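Local coordinates for protein monomethylamine methyltransferase MtmB1 (Methanosarcina barkeri, PDB 1NTH) that catalyses transfer of the methyl group from monomethylamine to the corrinoid cofactor of its partner protein MtmC, a step of methanogenesis from methylamine, at residues 223-235 against 249-263. Residues are numbered along the deposited sequence; the frame is centred on the assembly and turned at random. Where two conformers were deposited one is given.
Sequences TCTDSHEVSQLNE and YKGNSDIIMDEQMPI
H228 N donates to I255 O, M257 N to H228 O (2.7 Å), V230 N to M257 O, E259 N to V230 O and Q232 N to E259 O. These alternating backbone bonds pair strands 227-231 and 255-259 in parallel, joined through helix 240-251 as a beta-alpha-beta unit of the TIM barrel. Aromatic contacts fill the helix side. H228 CB sits over the centre of the Y249 ring, 3.4 Å from its centroid, while the imidazole turns its edge to that face, planes at 69°. The D254 carboxylate stacks on the imidazole, their planes 8° apart, and H228 NE2 donates a hydrogen bond to T223 O, which lies in the imidazole plane. Y249 OH donates to E229 O (2.8 Å). A leucine in place of Y249 would probably leave E229 O without this donor and H228 CB without its flat cover. Among side-chain bonds, Q232, extended beyond CG (chi2 -170°), brings NE2 to the syn side of D258 OD2 (2.7 Å). On the opposite face S231 OG lies very close to E259 OE1 in the conformer given, a doubtful bond. Beyond the strands, N234 ND2 reaches M261 O (2.7 Å), and E235 OE2 takes I263 N (3.1 Å) and N234 ND2 from opposite faces of its carboxylate plane. Toward the barrel interior, OE2 of the E229 conformer given is hydrogen-bonded to the pyrrolysine at position 202; D258 faces helix 271-288, and M257 packs on strand 293-300.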
ATOM      1  N   THR A 223     -13.229  -0.014  -5.686  1.00 15.21           N
ATOM      2  CA  THR A 223     -12.531  -0.574  -4.534  1.00 15.61           C
ATOM      3  C   THR A 223     -13.542  -0.779  -3.403  1.00 15.58           C
ATOM      4  O   THR A 223     -14.721  -0.452  -3.558  1.00 14.21           O
ATOM      5  CB  THR A 223     -11.383   0.348  -4.061  0.50 16.91           C
ATOM      6  OG1 THR A 223     -10.609  -0.331  -3.064  0.50 17.09           O
ATOM      7  CG2 THR A 223     -11.934   1.641  -3.485  0.50 19.01           C
ATOM      8  N   CYS A 224     -13.094  -1.299  -2.264  1.00 15.24           N
ATOM      9  CA  CYS A 224     -14.022  -1.585  -1.172  1.00 16.66           C
ATOM     10  C   CYS A 224     -14.790  -0.400  -0.594  1.00 16.03           C
ATOM     11  O   CYS A 224     -15.814  -0.599   0.055  1.00 17.47           O
ATOM     12  CB  CYS A 224     -13.308  -2.345  -0.046  0.80 16.90           C
ATOM     13  SG  CYS A 224     -12.074  -1.390   0.851  0.80 21.29           S
ATOM     14  N   THR A 225     -14.308   0.818  -0.829  1.00 14.65           N
ATOM     15  CA  THR A 225     -14.966   2.018  -0.322  1.00 14.73           C
ATOM     16  C   THR A 225     -16.020   2.576  -1.281  1.00 15.31           C
ATOM     17  O   THR A 225     -16.519   3.690  -1.095  1.00 15.68           O
ATOM     18  CB  THR A 225     -13.939   3.117  -0.017  1.00 15.33           C
ATOM     19  OG1 THR A 225     -13.057   3.264  -1.133  1.00 16.99           O
ATOM     20  CG2 THR A 225     -13.131   2.752   1.218  1.00 17.14           C
ATOM     21  N   ASP A 226     -16.340   1.800  -2.313  1.00 13.95           N
ATOM     22  CA  ASP A 226     -17.365   2.182  -3.278  1.00 14.19           C
ATOM     23  C   ASP A 226     -18.552   1.252  -3.057  1.00 14.57           C
ATOM     24  O   ASP A 226     -18.384   0.151  -2.533  1.00 15.54           O
ATOM     25  CB  ASP A 226     -16.866   1.998  -4.713  1.00 13.92           C
ATOM     26  CG  ASP A 226     -15.696   2.898  -5.046  1.00 15.30           C
ATOM     27  OD1 ASP A 226     -15.777   4.113  -4.758  1.00 15.32           O
ATOM     28  OD2 ASP A 226     -14.707   2.390  -5.608  1.00 16.27           O
ATOM     29  N   SER A 227     -19.747   1.691  -3.449  1.00 13.89           N
ATOM     30  CA  SER A 227     -20.939   0.853  -3.302  1.00 13.49           C
ATOM     31  C   SER A 227     -21.019  -0.103  -4.487  1.00 13.52           C
ATOM     32  O   SER A 227     -20.997   0.329  -5.638  1.00 14.64           O
ATOM     33  CB  SER A 227     -22.207   1.711  -3.250  1.00 13.24           C
ATOM     34  OG  SER A 227     -22.278   2.456  -2.044  1.00 14.82           O
ATOM     35  N   HIS A 228     -21.118  -1.399  -4.189  1.00 13.40           N
ATOM     36  CA  HIS A 228     -21.183  -2.448  -5.205  1.00 14.21           C
ATOM     37  C   HIS A 228     -22.608  -2.924  -5.380  1.00 13.30           C
ATOM     38  O   HIS A 228     -23.224  -3.465  -4.469  1.00 14.60           O
ATOM     39  CB  HIS A 228     -20.266  -3.595  -4.800  1.00 13.54           C
ATOM     40  CG  HIS A 228     -18.833  -3.187  -4.725  1.00 15.56           C
ATOM     41  ND1 HIS A 228     -17.871  -3.671  -5.583  1.00 18.11           N
ATOM     42  CD2 HIS A 228     -18.217  -2.267  -3.945  1.00 12.80           C
ATOM     43  CE1 HIS A 228     -16.723  -3.063  -5.338  1.00 13.08           C
ATOM     44  NE2 HIS A 228     -16.907  -2.207  -4.350  1.00 17.86           N
ATOM     45  N   GLU A 229     -23.107  -2.729  -6.589  1.00 14.37           N
ATOM     46  CA  GLU A 229     -24.483  -3.032  -6.920  1.00 16.75           C
ATOM     47  C   GLU A 229     -24.853  -4.461  -7.281  1.00 15.94           C
ATOM     48  O   GLU A 229     -24.176  -5.123  -8.067  1.00 17.27           O
ATOM     49  CB  GLU A 229     -24.892  -2.106  -8.060  0.85 17.65           C
ATOM     50  CG  GLU A 229     -26.306  -2.255  -8.555  0.85 20.61           C
ATOM     51  CD  GLU A 229     -26.534  -1.388  -9.771  0.85 23.72           C
ATOM     52  OE1 GLU A 229     -26.567  -1.934 -10.897  0.85 24.97           O
ATOM     53  OE2 GLU A 229     -26.653  -0.157  -9.596  0.85 23.09           O
ATOM     54  N   VAL A 230     -25.941  -4.928  -6.677  1.00 16.62           N
ATOM     55  CA  VAL A 230     -26.497  -6.241  -6.980  1.00 19.35           C
ATOM     56  C   VAL A 230     -27.995  -5.953  -7.119  1.00 17.85           C
ATOM     57  O   VAL A 230     -28.588  -5.291  -6.267  1.00 17.11           O
ATOM     58  CB  VAL A 230     -26.229  -7.279  -5.870  1.00 22.00           C
ATOM     59  CG1 VAL A 230     -26.844  -6.844  -4.567  1.00 23.79           C
ATOM     60  CG2 VAL A 230     -26.781  -8.633  -6.307  1.00 25.99           C
ATOM     61  N   SER A 231     -28.599  -6.432  -8.200  1.00 17.16           N
ATOM     62  CA  SER A 231     -30.006  -6.146  -8.458  1.00 18.51           C
ATOM     63  C   SER A 231     -30.993  -7.285  -8.249  1.00 18.28           C
ATOM     64  O   SER A 231     -30.824  -8.374  -8.796  1.00 19.46           O
ATOM     65  CB  SER A 231     -30.164  -5.630  -9.890  1.00 19.10           C
ATOM     66  OG  SER A 231     -29.312  -4.525 -10.142  1.00 24.31           O
ATOM     67  N   GLN A 232     -32.027  -7.023  -7.456  1.00 18.31           N
ATOM     68  CA  GLN A 232     -33.074  -8.015  -7.237  1.00 17.12           C
ATOM     69  C   GLN A 232     -34.024  -7.860  -8.417  1.00 18.22           C
ATOM     70  O   GLN A 232     -34.066  -6.805  -9.050  1.00 19.36           O
ATOM     71  CB  GLN A 232     -33.849  -7.735  -5.951  1.00 18.45           C
ATOM     72  CG  GLN A 232     -33.075  -7.950  -4.663  1.00 18.02           C
ATOM     73  CD  GLN A 232     -33.981  -7.897  -3.446  1.00 21.29           C
ATOM     74  OE1 GLN A 232     -34.961  -8.639  -3.362  1.00 22.03           O
ATOM     75  NE2 GLN A 232     -33.661  -7.020  -2.498  1.00 19.79           N
ATOM     76  N   LEU A 233     -34.792  -8.903  -8.712  1.00 17.90           N
ATOM     77  CA  LEU A 233     -35.739  -8.836  -9.819  1.00 19.56           C
ATOM     78  C   LEU A 233     -37.149  -8.544  -9.296  1.00 20.81           C
ATOM     79  O   LEU A 233     -37.344  -8.366  -8.094  1.00 22.59           O
ATOM     80  CB  LEU A 233     -35.706 -10.148 -10.605  1.00 20.09           C
ATOM     81  CG  LEU A 233     -34.318 -10.539 -11.136  1.00 23.35           C
ATOM     82  CD1 LEU A 233     -34.424 -11.813 -11.962  1.00 23.83           C
ATOM     83  CD2 LEU A 233     -33.746  -9.406 -11.980  1.00 24.28           C
ATOM     84  N   ASN A 234     -38.128  -8.493 -10.195  1.00 20.45           N
ATOM     85  CA  ASN A 234     -39.514  -8.197  -9.810  1.00 21.14           C
ATOM     86  C   ASN A 234     -40.436  -9.410  -9.928  1.00 20.60           C
ATOM     87  O   ASN A 234     -40.545  -9.974 -11.013  1.00 21.90           O
ATOM     88  CB  ASN A 234     -40.072  -7.085 -10.696  1.00 22.33           C
ATOM     89  CG  ASN A 234     -39.297  -5.794 -10.563  1.00 23.85           C
ATOM     90  OD1 ASN A 234     -38.139  -5.702 -10.979  1.00 28.98           O
ATOM     91  ND2 ASN A 234     -39.927  -4.789  -9.974  1.00 23.98           N
ATOM     92  N   GLU A 235     -41.083  -9.836  -8.838  1.00 20.57           N
ATOM     93  CA  GLU A 235     -40.974  -9.256  -7.493  1.00 20.79           C
ATOM     94  C   GLU A 235     -40.567 -10.432  -6.600  1.00 21.38           C
ATOM     95  O   GLU A 235     -41.015 -11.559  -6.834  1.00 21.57           O
ATOM     96  CB  GLU A 235     -42.329  -8.716  -7.013  1.00 21.96           C
ATOM     97  CG  GLU A 235     -42.988  -7.671  -7.909  1.00 22.30           C
ATOM     98  CD  GLU A 235     -42.217  -6.364  -7.971  1.00 25.52           C
ATOM     99  OE1 GLU A 235     -41.306  -6.159  -7.137  1.00 24.57           O
ATOM    100  OE2 GLU A 235     -42.532  -5.534  -8.850  1.00 25.13           O
ATOM    101  N   TYR A 249     -18.450  -9.931  -4.020  1.00 13.62           N
ATOM    102  CA  TYR A 249     -18.389  -8.694  -3.235  1.00 13.33           C
ATOM    103  C   TYR A 249     -18.013  -9.003  -1.783  1.00 13.21           C
ATOM    104  O   TYR A 249     -17.170  -8.325  -1.190  1.00 15.25           O
ATOM    105  CB  TYR A 249     -19.742  -7.972  -3.257  1.00 12.79           C
ATOM    106  CG  TYR A 249     -20.171  -7.394  -4.596  1.00 12.36           C
ATOM    107  CD1 TYR A 249     -21.511  -7.077  -4.824  1.00 13.79           C
ATOM    108  CD2 TYR A 249     -19.252  -7.128  -5.614  1.00 12.12           C
ATOM    109  CE1 TYR A 249     -21.932  -6.509  -6.026  1.00 14.91           C
ATOM    110  CE2 TYR A 249     -19.667  -6.556  -6.835  1.00 12.81           C
ATOM    111  CZ  TYR A 249     -21.010  -6.251  -7.024  1.00 14.37           C
ATOM    112  OH  TYR A 249     -21.441  -5.681  -8.206  1.00 17.09           O
ATOM    113  N   LYS A 250     -18.643 -10.026  -1.210  1.00 13.98           N
ATOM    114  CA  LYS A 250     -18.363 -10.416   0.169  1.00 14.30           C
ATOM    115  C   LYS A 250     -16.909 -10.839   0.319  1.00 14.28           C
ATOM    116  O   LYS A 250     -16.242 -10.461   1.284  1.00 15.23           O
ATOM    117  CB  LYS A 250     -19.269 -11.578   0.588  1.00 14.52           C
ATOM    118  CG  LYS A 250     -20.737 -11.198   0.753  1.00 16.19           C
ATOM    119  CD  LYS A 250     -21.632 -12.433   0.801  1.00 20.11           C
ATOM    120  CE  LYS A 250     -21.360 -13.310   2.018  1.00 23.32           C
ATOM    121  NZ  LYS A 250     -21.714 -12.624   3.294  1.00 24.53           N
ATOM    122  N   GLY A 251     -16.425 -11.616  -0.644  1.00 13.98           N
ATOM    123  CA  GLY A 251     -15.054 -12.099  -0.596  1.00 13.70           C
ATOM    124  C   GLY A 251     -13.990 -11.029  -0.724  1.00 14.06           C
ATOM    125  O   GLY A 251     -12.820 -11.289  -0.429  1.00 15.32           O
ATOM    126  N   ASN A 252     -14.389  -9.838  -1.163  1.00 13.47           N
ATOM    127  CA  ASN A 252     -13.471  -8.708  -1.330  1.00 13.85           C
ATOM    128  C   ASN A 252     -13.689  -7.636  -0.253  1.00 14.50           C
ATOM    129  O   ASN A 252     -13.055  -6.580  -0.284  1.00 15.91           O
ATOM    130  CB  ASN A 252     -13.657  -8.068  -2.717  1.00 14.66           C
ATOM    131  CG  ASN A 252     -12.904  -8.805  -3.822  1.00 16.88           C
ATOM    132  OD1 ASN A 252     -12.373  -9.894  -3.615  1.00 18.07           O
ATOM    133  ND2 ASN A 252     -12.870  -8.207  -5.011  1.00 17.95           N
ATOM    134  N   SER A 253     -14.590  -7.904   0.688  1.00 13.74           N
ATOM    135  CA  SER A 253     -14.903  -6.952   1.756  1.00 13.50           C
ATOM    136  C   SER A 253     -15.442  -5.639   1.171  1.00 14.49           C
ATOM    137  O   SER A 253     -15.164  -4.554   1.682  1.00 13.28           O
ATOM    138  CB  SER A 253     -13.655  -6.673   2.612  1.00 16.15           C
ATOM    139  OG  SER A 253     -14.011  -6.161   3.892  1.00 16.43           O
ATOM    140  N   ASP A 254     -16.217  -5.751   0.095  1.00 13.33           N
ATOM    141  CA  ASP A 254     -16.807  -4.586  -0.564  1.00 14.41           C
ATOM    142  C   ASP A 254     -18.105  -4.126   0.096  1.00 13.65           C
ATOM    143  O   ASP A 254     -18.882  -4.941   0.599  1.00 14.14           O
ATOM    144  CB  ASP A 254     -17.157  -4.894  -2.031  1.00 14.50           C
ATOM    145  CG  ASP A 254     -15.947  -5.051  -2.922  1.00 16.22           C
ATOM    146  OD1 ASP A 254     -14.928  -4.368  -2.691  1.00 16.07           O
ATOM    147  OD2 ASP A 254     -16.031  -5.843  -3.886  1.00 16.14           O
ATOM    148  N   ILE A 255     -18.343  -2.817   0.088  1.00 12.70           N
ATOM    149  CA  ILE A 255     -19.600  -2.288   0.609  1.00 13.40           C
ATOM    150  C   ILE A 255     -20.617  -2.736  -0.437  1.00 12.36           C
ATOM    151  O   ILE A 255     -20.435  -2.484  -1.632  1.00 14.79           O
ATOM    152  CB  ILE A 255     -19.578  -0.743   0.678  1.00 14.38           C
ATOM    153  CG1 ILE A 255     -18.641  -0.282   1.799  0.60 15.22           C
ATOM    154  CG2 ILE A 255     -20.993  -0.211   0.895  1.00 13.38           C
ATOM    155  CD1 ILE A 255     -19.045  -0.753   3.176  0.60 12.94           C
ATOM    156  N   ILE A 256     -21.676  -3.405   0.008  1.00 12.75           N
ATOM    157  CA  ILE A 256     -22.688  -3.919  -0.910  1.00 13.41           C
ATOM    158  C   ILE A 256     -23.993  -3.137  -0.913  1.00 13.34           C
ATOM    159  O   ILE A 256     -24.588  -2.895   0.139  1.00 13.37           O
ATOM    160  CB  ILE A 256     -23.015  -5.398  -0.584  1.00 13.12           C
ATOM    161  CG1 ILE A 256     -21.772  -6.265  -0.804  1.00 13.36           C
ATOM    162  CG2 ILE A 256     -24.173  -5.889  -1.453  1.00 13.91           C
ATOM    163  CD1 ILE A 256     -21.953  -7.715  -0.390  1.00 15.44           C
ATOM    164  N   MET A 257     -24.425  -2.737  -2.106  1.00 14.47           N
ATOM    165  CA  MET A 257     -25.689  -2.033  -2.262  1.00 14.48           C
ATOM    166  C   MET A 257     -26.637  -2.942  -3.033  1.00 15.14           C
ATOM    167  O   MET A 257     -26.442  -3.188  -4.223  1.00 14.69           O
ATOM    168  CB  MET A 257     -25.521  -0.721  -3.034  1.00 15.14           C
ATOM    169  CG  MET A 257     -26.849   0.032  -3.194  0.85 15.61           C
ATOM    170  SD  MET A 257     -26.899   1.155  -4.605  0.85 14.88           S
ATOM    171  CE  MET A 257     -27.223  -0.021  -5.932  0.85 14.85           C
ATOM    172  N   ASP A 258     -27.641  -3.462  -2.339  1.00 15.44           N
ATOM    173  CA  ASP A 258     -28.644  -4.310  -2.968  1.00 16.42           C
ATOM    174  C   ASP A 258     -29.739  -3.355  -3.426  1.00 17.08           C
ATOM    175  O   ASP A 258     -30.075  -2.411  -2.714  1.00 18.70           O
ATOM    176  CB  ASP A 258     -29.199  -5.301  -1.942  1.00 18.12           C
ATOM    177  CG  ASP A 258     -30.471  -5.984  -2.409  1.00 20.96           C
ATOM    178  OD1 ASP A 258     -30.403  -7.156  -2.837  1.00 23.36           O
ATOM    179  OD2 ASP A 258     -31.538  -5.339  -2.348  1.00 22.85           O
ATOM    180  N   GLU A 259     -30.282  -3.571  -4.618  1.00 16.31           N
ATOM    181  CA  GLU A 259     -31.341  -2.696  -5.100  1.00 17.49           C
ATOM    182  C   GLU A 259     -32.546  -3.482  -5.595  1.00 17.89           C
ATOM    183  O   GLU A 259     -32.417  -4.620  -6.038  1.00 17.32           O
ATOM    184  CB  GLU A 259     -30.832  -1.806  -6.237  1.00 20.11           C
ATOM    185  CG  GLU A 259     -30.491  -2.548  -7.513  0.85 22.28           C
ATOM    186  CD  GLU A 259     -30.112  -1.611  -8.641  0.85 27.69           C
ATOM    187  OE1 GLU A 259     -29.921  -2.091  -9.777  0.85 26.21           O
ATOM    188  OE2 GLU A 259     -30.005  -0.392  -8.389  0.85 27.87           O
ATOM    189  N   GLN A 260     -33.719  -2.869  -5.486  1.00 17.70           N
ATOM    190  CA  GLN A 260     -34.949  -3.482  -5.975  1.00 19.13           C
ATOM    191  C   GLN A 260     -35.866  -2.325  -6.325  1.00 20.16           C
ATOM    192  O   GLN A 260     -35.942  -1.332  -5.597  1.00 20.18           O
ATOM    193  CB  GLN A 260     -35.592  -4.389  -4.922  1.00 20.43           C
ATOM    194  CG  GLN A 260     -36.467  -5.497  -5.533  1.00 22.58           C
ATOM    195  CD  GLN A 260     -37.907  -5.070  -5.773  1.00 25.28           C
ATOM    196  OE1 GLN A 260     -38.528  -5.462  -6.767  1.00 27.07           O
ATOM    197  NE2 GLN A 260     -38.454  -4.286  -4.853  1.00 23.43           N
ATOM    198  N   MET A 261     -36.536  -2.441  -7.462  1.00 20.10           N
ATOM    199  CA  MET A 261     -37.427  -1.391  -7.922  1.00 21.20           C
ATOM    200  C   MET A 261     -38.828  -1.952  -8.116  1.00 20.32           C
ATOM    201  O   MET A 261     -39.201  -2.344  -9.221  1.00 20.18           O
ATOM    202  CB  MET A 261     -36.902  -0.811  -9.234  1.00 23.22           C
ATOM    203  CG  MET A 261     -35.514  -0.168  -9.123  1.00 27.07           C
ATOM    204  SD  MET A 261     -34.135  -1.326  -8.839  0.85 30.23           S
ATOM    205  CE  MET A 261     -33.854  -1.932 -10.515  0.85 33.73           C
ATOM    206  N   PRO A 262     -39.621  -1.999  -7.034  1.00 20.25           N
ATOM    207  CA  PRO A 262     -40.986  -2.528  -7.124  1.00 19.74           C
ATOM    208  C   PRO A 262     -41.833  -1.717  -8.096  1.00 20.20           C
ATOM    209  O   PRO A 262     -41.717  -0.495  -8.171  1.00 19.84           O
ATOM    210  CB  PRO A 262     -41.482  -2.456  -5.682  1.00 20.98           C
ATOM    211  CG  PRO A 262     -40.735  -1.282  -5.123  1.00 22.37           C
ATOM    212  CD  PRO A 262     -39.343  -1.474  -5.684  1.00 19.65           C
ATOM    213  N   ILE A 263     -42.688  -2.409  -8.839  1.00 19.28           N
ATOM    214  CA  ILE A 263     -43.520  -1.757  -9.836  1.00 19.50           C
ATOM    215  C   ILE A 263     -44.961  -1.531  -9.392  1.00 19.81           C
ATOM    216  O   ILE A 263     -45.703  -2.486  -9.152  1.00 20.43           O
ATOM    217  CB  ILE A 263     -43.527  -2.581 -11.145  1.00 20.37           C
ATOM    218  CG1 ILE A 263     -42.093  -2.736 -11.663  1.00 21.02           C
ATOM    219  CG2 ILE A 263     -44.394  -1.897 -12.193  1.00 20.44           C
ATOM    220  CD1 ILE A 263     -41.965  -3.649 -12.870  1.00 22.32           C
TER
HETATM  221  O   HOH W   1     -36.231  -4.806  -9.192  1.00 25.65           O
HETATM  222  O   HOH W   2     -45.497  -5.076  -8.259  1.00 31.29           O